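Local coordinates for AncCDT-1 (Synthetic construct, PDB 5T0W), which binds arginine and is probably a periplasmic amino acid-binding protein, an ancestral precursor of cyclohexadienyl dehydratase, at residues Gly110-Val115 with Val199-Phe204; Asp104-Ala109 with Glu207-Ala212; Gly141-Gln146 with Val179-Val184. One frame throughout, in Å; residues are numbered along the deposited sequence.

Contact 1. Residues Gly110-Val115 with Val199-Phe204; sequences GQTILV and VVDEPF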
# COMPACT_ATOMS: atom_id res chain seq x y z
N GLY A 110 -6.43 6.07 5.59
CA GLY A 110 -6.47 7.49 5.36
C GLY A 110 -5.06 7.99 5.17
O GLY A 110 -4.10 7.22 5.28
N GLN A 111 -4.95 9.28 4.84
CA GLN A 111 -3.66 9.91 4.60
C GLN A 111 -3.27 10.51 5.91
O GLN A 111 -4.05 11.20 6.52
CB GLN A 111 -3.78 10.99 3.50
CG GLN A 111 -4.04 10.45 2.12
CD GLN A 111 -3.03 9.39 1.79
OE1 GLN A 111 -1.83 9.66 1.79
NE2 GLN A 111 -3.48 8.17 1.52
N THR A 112 -2.01 10.30 6.30
CA THR A 112 -1.44 10.91 7.51
C THR A 112 -0.14 11.67 7.21
O THR A 112 0.61 11.31 6.32
CB THR A 112 -1.17 9.81 8.51
OG1 THR A 112 -2.41 9.14 8.74
CG2 THR A 112 -0.64 10.36 9.80
N ILE A 113 0.07 12.75 7.94
CA ILE A 113 1.27 13.58 7.84
C ILE A 113 2.20 13.22 8.98
O ILE A 113 1.80 13.13 10.12
CB ILE A 113 0.95 15.08 7.97
CG1 ILE A 113 -0.05 15.53 6.92
CG2 ILE A 113 2.23 15.91 7.87
CD1 ILE A 113 -0.75 16.81 7.27
N LEU A 114 3.47 13.07 8.65
CA LEU A 114 4.50 12.76 9.61
C LEU A 114 5.48 13.92 9.64
O LEU A 114 5.87 14.40 8.59
CB LEU A 114 5.22 11.51 9.15
CG LEU A 114 5.51 10.42 10.16
CD1 LEU A 114 4.19 9.86 10.68
CD2 LEU A 114 6.30 9.31 9.49
N VAL A 115 5.86 14.37 10.84
CA VAL A 115 6.86 15.43 11.02
C VAL A 115 7.85 15.14 12.17
O VAL A 115 7.65 14.23 12.96
CB VAL A 115 6.20 16.80 11.27
CG1 VAL A 115 5.38 17.22 10.06
CG2 VAL A 115 5.34 16.78 12.51
N VAL A 199 3.25 11.89 14.45
CA VAL A 199 2.06 11.91 13.56
C VAL A 199 1.12 13.11 13.84
O VAL A 199 0.97 13.48 15.01
CB VAL A 199 1.22 10.64 13.76
CG1 VAL A 199 -0.13 10.74 13.06
CG2 VAL A 199 1.98 9.41 13.24
N VAL A 200 0.56 13.69 12.77
CA VAL A 200 -0.51 14.70 12.75
C VAL A 200 -1.57 14.16 11.85
O VAL A 200 -1.26 13.82 10.72
CB VAL A 200 -0.10 15.98 11.98
CG1 VAL A 200 -1.28 16.89 11.67
CG2 VAL A 200 1.00 16.72 12.72
N ASP A 201 -2.82 14.17 12.30
CA ASP A 201 -3.86 13.45 11.55
C ASP A 201 -4.70 14.28 10.56
O ASP A 201 -5.04 15.45 10.80
CB ASP A 201 -4.77 12.68 12.49
CG ASP A 201 -5.16 11.34 11.91
OD1 ASP A 201 -4.39 10.37 12.03
OD2 ASP A 201 -6.24 11.25 11.30
N GLU A 202 -5.02 13.64 9.44
CA GLU A 202 -5.77 14.27 8.38
C GLU A 202 -7.23 13.81 8.39
O GLU A 202 -7.51 12.66 8.04
CB GLU A 202 -5.15 13.94 7.02
CG GLU A 202 -5.71 14.80 5.92
CD GLU A 202 -4.92 14.67 4.64
OE1 GLU A 202 -5.52 14.35 3.58
OE2 GLU A 202 -3.68 14.88 4.73
N PRO A 203 -8.15 14.70 8.83
CA PRO A 203 -9.56 14.47 8.54
C PRO A 203 -9.89 15.14 7.19
O PRO A 203 -9.82 16.37 7.05
CB PRO A 203 -10.29 15.05 9.78
CG PRO A 203 -9.24 15.71 10.64
CD PRO A 203 -7.98 15.80 9.80
N PHE A 204 -10.13 14.29 6.18
CA PHE A 204 -10.57 14.72 4.85
C PHE A 204 -11.06 13.53 4.01
O PHE A 204 -12.07 13.68 3.30
CB PHE A 204 -9.46 15.54 4.12
CG PHE A 204 -9.28 16.93 4.68
CD1 PHE A 204 -10.23 17.90 4.45
CD2 PHE A 204 -8.18 17.24 5.49
CE1 PHE A 204 -10.09 19.17 4.99
CE2 PHE A 204 -8.03 18.50 6.04
CZ PHE A 204 -8.99 19.48 5.79
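A chi1 of 169° sets CG1 of Val199 opposite the amide nitrogen and CG2 opposite the carbonyl carbon, which spreads the two methyls along the neighbouring strand, one against Thr112, the other against Leu114. CG1 of Val199 meets CG2 of Thr112 at 3.3 Å, the two side chains crossing at about a right angle, while CG2 of Val199 touches CD1 of Leu114 at 3.4 Å. These side chains share a face of the sheet, and helix 182-189 packs on Thr112 and Leu114 through Ser182, Ala185 and Tyr188. Ile113 and Val200 turn to the other face and pack as a pair, CB to CB at 4.2 Å, with Phe126 and Leu129 from loops against Ile113. Between them runs the antiparallel backbone pairing. Val200 N donates to Ile113 O at 3.0 Å, almost straight at the hydrogen (170°), and Ile113 N returns a longer bond to Val200 O at 3.3 Å. Farther along, Glu202 takes up the contact. Its CB lies against the carbonyl of Gln111, and CG anti to the backbone N (chi1 -168°) with an extended chain beyond it carries the carboxylate alongside, Glu202 OE1 standing 3.8 Å from Gln111 CB. The amide end of Gln111 leads away from this partner, Gln111 OE1 bonded to Ser144 OG and Gln111 NE2 to Asp181 OD1. Thr112 OG1 and Asp201 OD1 stay 4.0 Å apart, too far for a hydrogen bond. The chemistry is therefore divided by position. Two backbone bonds set the alignment and branched side chains pack on both faces, so the strand pair owes little to side-chain polarity; Gln111 is the exception, its amide tied to Ser144 and to Asp181, a residue of the arginine pocket.

Contact 2. Residues Asp104-Ala109 with Glu207-Ala212; sequences DPYMTA and EPLGFA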
# COMPACT_ATOMS: atom_id res chain seq x y z
N ASP A 104 -13.01 -6.87 -3.91
CA ASP A 104 -13.72 -6.15 -2.88
C ASP A 104 -12.72 -5.60 -1.84
O ASP A 104 -11.63 -6.13 -1.73
CB ASP A 104 -14.72 -7.06 -2.18
CG ASP A 104 -15.83 -7.50 -3.08
OD1 ASP A 104 -16.37 -6.63 -3.79
OD2 ASP A 104 -16.19 -8.70 -3.02
N PRO A 105 -13.10 -4.54 -1.10
CA PRO A 105 -12.16 -3.91 -0.16
C PRO A 105 -11.63 -4.88 0.83
O PRO A 105 -12.41 -5.63 1.36
CB PRO A 105 -13.02 -2.84 0.54
CG PRO A 105 -14.05 -2.49 -0.48
CD PRO A 105 -14.37 -3.79 -1.16
N TYR A 106 -10.32 -4.89 1.07
CA TYR A 106 -9.76 -5.77 2.10
C TYR A 106 -9.28 -5.01 3.35
O TYR A 106 -8.72 -5.65 4.25
CB TYR A 106 -8.67 -6.70 1.55
CG TYR A 106 -7.29 -6.10 1.28
CD1 TYR A 106 -6.27 -6.14 2.22
CD2 TYR A 106 -6.97 -5.59 0.02
CE1 TYR A 106 -5.00 -5.63 1.95
CE2 TYR A 106 -5.72 -5.09 -0.26
CZ TYR A 106 -4.73 -5.12 0.71
OH TYR A 106 -3.47 -4.64 0.40
N MET A 107 -9.53 -3.69 3.41
CA MET A 107 -8.85 -2.80 4.36
C MET A 107 -9.27 -1.35 4.04
O MET A 107 -9.74 -1.09 2.93
CB MET A 107 -7.32 -2.95 4.18
CG MET A 107 -6.43 -2.09 5.05
SD MET A 107 -6.35 -2.70 6.71
CE MET A 107 -5.97 -1.16 7.61
N THR A 108 -9.08 -0.43 4.99
CA THR A 108 -9.19 1.00 4.73
C THR A 108 -8.01 1.79 5.32
O THR A 108 -7.54 1.45 6.40
CB THR A 108 -10.45 1.64 5.32
OG1 THR A 108 -10.44 1.50 6.74
CG2 THR A 108 -11.70 0.99 4.73
N ALA A 109 -7.58 2.86 4.61
CA ALA A 109 -6.46 3.73 5.00
C ALA A 109 -6.75 5.18 4.65
O ALA A 109 -7.23 5.48 3.57
CB ALA A 109 -5.19 3.31 4.29
N GLU A 207 -10.11 5.60 2.37
CA GLU A 207 -10.38 4.89 1.12
C GLU A 207 -10.08 3.38 1.25
O GLU A 207 -9.16 3.01 1.97
CB GLU A 207 -9.51 5.51 0.03
CG GLU A 207 -9.91 6.91 -0.39
CD GLU A 207 -11.20 6.97 -1.22
OE1 GLU A 207 -11.53 5.99 -1.93
OE2 GLU A 207 -11.89 8.02 -1.19
N PRO A 208 -10.85 2.54 0.53
CA PRO A 208 -10.64 1.09 0.55
C PRO A 208 -9.38 0.70 -0.21
O PRO A 208 -9.05 1.30 -1.22
CB PRO A 208 -11.85 0.56 -0.20
CG PRO A 208 -12.12 1.60 -1.21
CD PRO A 208 -11.79 2.91 -0.54
N LEU A 209 -8.67 -0.30 0.32
CA LEU A 209 -7.61 -0.97 -0.42
C LEU A 209 -8.21 -2.20 -1.05
O LEU A 209 -9.16 -2.79 -0.52
CB LEU A 209 -6.49 -1.37 0.52
CG LEU A 209 -6.00 -0.32 1.50
CD1 LEU A 209 -4.83 -0.85 2.33
CD2 LEU A 209 -5.56 0.93 0.77
N GLY A 210 -7.64 -2.61 -2.18
CA GLY A 210 -8.01 -3.88 -2.82
C GLY A 210 -6.80 -4.57 -3.43
O GLY A 210 -5.74 -3.98 -3.56
N PHE A 211 -7.01 -5.80 -3.88
CA PHE A 211 -6.07 -6.51 -4.73
C PHE A 211 -6.42 -6.35 -6.20
O PHE A 211 -7.57 -6.52 -6.59
CB PHE A 211 -6.08 -7.98 -4.39
CG PHE A 211 -5.94 -8.23 -2.95
CD1 PHE A 211 -4.85 -7.71 -2.25
CD2 PHE A 211 -6.88 -8.96 -2.26
CE1 PHE A 211 -4.71 -7.95 -0.90
CE2 PHE A 211 -6.76 -9.21 -0.93
CZ PHE A 211 -5.68 -8.69 -0.24
N ALA A 212 -5.42 -6.04 -7.02
CA ALA A 212 -5.65 -5.74 -8.45
C ALA A 212 -5.38 -6.94 -9.32
O ALA A 212 -4.45 -7.67 -9.06
CB ALA A 212 -4.76 -4.59 -8.89
O HOH W 1 -3.14 -4.56 -2.23
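Leu209 O is gripped twice by segment 104-109: by a hydrogen bond of 2.9 Å from Tyr106 N and by a CA-H...O contact from Pro105. Met107 O is met in a similar way, by a hydrogen bond (Leu209 N to Met107 O, 2.9 Å) whose donor stands well above the carbonyl plane, and by the CA of Pro208. Farther along, Ala109 and Glu207 exchange a reciprocal pair of backbone bonds. The side chains follow this frame. CG of Tyr106 sits between its own backbone N and carbonyl carbon (chi1 76°), which lays the ring over Phe211 in an offset stack, centroids 3.8 Å apart and planes only 16° from parallel. Leu209 CB approaches the opposite face of the tyrosine, 4.3 Å from the centroid of the Tyr106 ring, while the carbonyl carbon of Gly210 lies at the edge. At the far end Tyr106 OH shares a water with Gly210 O, 2.7 Å from OH to that water, and makes weak hydrogen bonds with Asp49 OD1 and Gly89 N. A leucine in place of Tyr106 would probably leave Phe211 without its stacking partner and the water on Gly210 O without the hydroxyl that now holds it. Leu209 also lies side by side with Met107, CD1 of Leu209 reaching CG of Met107 at 3.4 Å, and its side chain comes within about 4 Å of the bound arginine. The buried tyrosine thus has its apolar faces sandwiched by carbon and its hydroxyl paid for by water and weak polar partners, an arrangement that should hold the ring against turning.

Contact 3. Residues Gly141-Gln146 with Val179-Val184; sequences GTTSEQ and VTDSPV. With ARG (arginine), chain E.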
# COMPACT_ATOMS: atom_id res chain seq x y z
N GLY A 141 4.15 7.86 -7.36
CA GLY A 141 3.03 7.07 -7.87
C GLY A 141 2.01 6.56 -6.84
O GLY A 141 1.32 5.59 -7.11
N THR A 142 1.88 7.23 -5.68
CA THR A 142 0.97 6.83 -4.66
C THR A 142 -0.16 7.83 -4.49
O THR A 142 -0.09 8.94 -4.98
CB THR A 142 1.66 6.69 -3.30
OG1 THR A 142 2.33 7.90 -2.98
CG2 THR A 142 2.65 5.54 -3.28
N THR A 143 -1.20 7.44 -3.75
CA THR A 143 -2.31 8.34 -3.46
C THR A 143 -1.86 9.51 -2.58
O THR A 143 -2.47 10.58 -2.61
CB THR A 143 -3.53 7.63 -2.81
OG1 THR A 143 -3.13 7.02 -1.57
CG2 THR A 143 -4.07 6.56 -3.71
N SER A 144 -0.78 9.33 -1.83
CA SER A 144 -0.24 10.40 -1.05
C SER A 144 0.36 11.47 -1.97
O SER A 144 0.24 12.67 -1.69
CB SER A 144 0.79 9.86 -0.05
OG SER A 144 0.25 8.84 0.77
N GLU A 145 1.02 11.06 -3.05
CA GLU A 145 1.53 12.02 -4.04
C GLU A 145 0.38 12.83 -4.58
O GLU A 145 0.46 14.05 -4.65
CB GLU A 145 2.23 11.34 -5.23
CG GLU A 145 2.86 12.31 -6.22
CD GLU A 145 3.35 11.66 -7.48
OE1 GLU A 145 3.13 10.44 -7.67
OE2 GLU A 145 3.96 12.39 -8.32
N GLN A 146 -0.68 12.13 -4.97
CA GLN A 146 -1.82 12.76 -5.56
C GLN A 146 -2.42 13.73 -4.54
O GLN A 146 -2.81 14.84 -4.90
CB GLN A 146 -2.92 11.75 -6.01
CG GLN A 146 -3.64 12.17 -7.31
CD GLN A 146 -5.16 11.86 -7.38
OE1 GLN A 146 -5.59 10.71 -7.56
NE2 GLN A 146 -5.98 12.91 -7.27
N VAL A 179 3.87 12.49 3.72
CA VAL A 179 2.53 12.01 3.76
C VAL A 179 2.59 10.56 3.35
O VAL A 179 3.33 10.19 2.45
CB VAL A 179 1.59 12.81 2.83
CG1 VAL A 179 0.15 12.39 3.07
CG2 VAL A 179 1.74 14.32 3.03
N THR A 180 1.78 9.73 3.99
CA THR A 180 1.73 8.32 3.69
C THR A 180 0.41 7.75 4.24
O THR A 180 -0.33 8.44 4.95
CB THR A 180 2.96 7.63 4.28
OG1 THR A 180 3.10 6.33 3.71
CG2 THR A 180 2.85 7.45 5.79
N ASP A 181 0.11 6.49 3.95
CA ASP A 181 -1.09 5.84 4.48
C ASP A 181 -1.04 5.82 6.00
O ASP A 181 0.02 5.55 6.58
CB ASP A 181 -1.24 4.42 3.94
CG ASP A 181 -1.67 4.37 2.46
OD1 ASP A 181 -2.00 5.41 1.88
OD2 ASP A 181 -1.76 3.27 1.90
N SER A 182 -2.19 6.03 6.64
CA SER A 182 -2.23 6.06 8.12
C SER A 182 -1.50 4.90 8.78
O SER A 182 -0.73 5.12 9.72
CB SER A 182 -3.64 6.06 8.71
OG SER A 182 -4.65 6.60 7.89
N PRO A 183 -1.76 3.67 8.35
CA PRO A 183 -1.13 2.55 9.07
C PRO A 183 0.38 2.50 8.89
O PRO A 183 1.09 1.99 9.74
CB PRO A 183 -1.80 1.31 8.46
CG PRO A 183 -2.99 1.81 7.73
CD PRO A 183 -2.62 3.20 7.27
N VAL A 184 0.87 3.05 7.78
CA VAL A 184 2.32 3.13 7.56
C VAL A 184 2.92 4.21 8.45
O VAL A 184 3.96 4.01 9.07
CB VAL A 184 2.67 3.40 6.10
CG1 VAL A 184 4.16 3.57 5.91
CG2 VAL A 184 2.15 2.26 5.24
N ARG E . -2.13 3.06 -0.60
CA ARG E . -1.30 3.93 -1.45
C ARG E . -1.63 3.63 -2.86
O ARG E . -1.27 4.44 -3.72
CB ARG E . 0.16 3.66 -1.22
CG ARG E . 0.54 2.28 -1.67
CD ARG E . 2.05 2.08 -1.67
NE ARG E . 2.36 0.67 -1.50
CZ ARG E . 3.58 0.16 -1.58
NH1 ARG E . 3.78 -1.14 -1.37
NH2 ARG E . 4.60 0.97 -1.84
OXT ARG E . -2.23 2.58 -3.15
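The carboxylate of Asp181 is the flat group of this contact, and Ser144 and Thr143 meet it differently. Ser144 OG stands to one side of its plane, well off beyond OD1, 4.2 Å from Asp181 OD1 and not bonded to it. Thr143 OG1 comes at the edge, near the plane, also without a bond; OD1 accepts instead from Gln111 NE2. The amino group of the bound arginine likewise lies close to the plane, at the other oxygen, ligand N to Asp181 OD2 at 2.5 Å. The opposite face is covered by the methyl of Ala109, whose Ala109 CB lies 4.1 Å from Asp181 CG. The ligand carboxylate is held from the other segment, where Thr143 N donates to arginine O at 3.0 Å. Thr143 is the first residue of its helix, so the positive helix end is likely to reinforce that bond. Thr142, the N-cap, weakly caps Glu145 N through OG1 and lays CG2 against CB of the ligand at 3.7 Å. Across the two segments, Ser144 CB rests on Val179 O, and Ser144 OG, itself satisfied by Gln111, lies 3.3 Å from Thr180 CA. Thr91, Ser88, Gly89, Arg96 and Gln139 also hydrogen-bond the arginine. Within the sheet, strand 177-181 runs between 135-139, parallel to it, and antiparallel 107-115; helix 143-151 follows the first of these neighbours, and helix 182-189 continues directly from the strand.

In the fold
Strand 107-115 ties the three contacts together: contacts 1 and 2 use successive parts of it, their centres 19 Å apart, and contact 3 borders it through strand 177-181. This run of sheet, with 207-213 beside its first part, is consistent with the paired crossover strands that join the two lobes of periplasmic binding proteins. Contact 3 lies about 10 Å from contact 1 and 14 Å from contact 2, centre to centre. Gly110 O accepts from Ser182 N, and Met107 CE packs on Pro183 CG at 4.2 Å. Contact 3 grips the arginine directly, contact 2 approaches it through Leu209, and the side chain of Gln111 in contact 1 stands about 6 Å off as second shell.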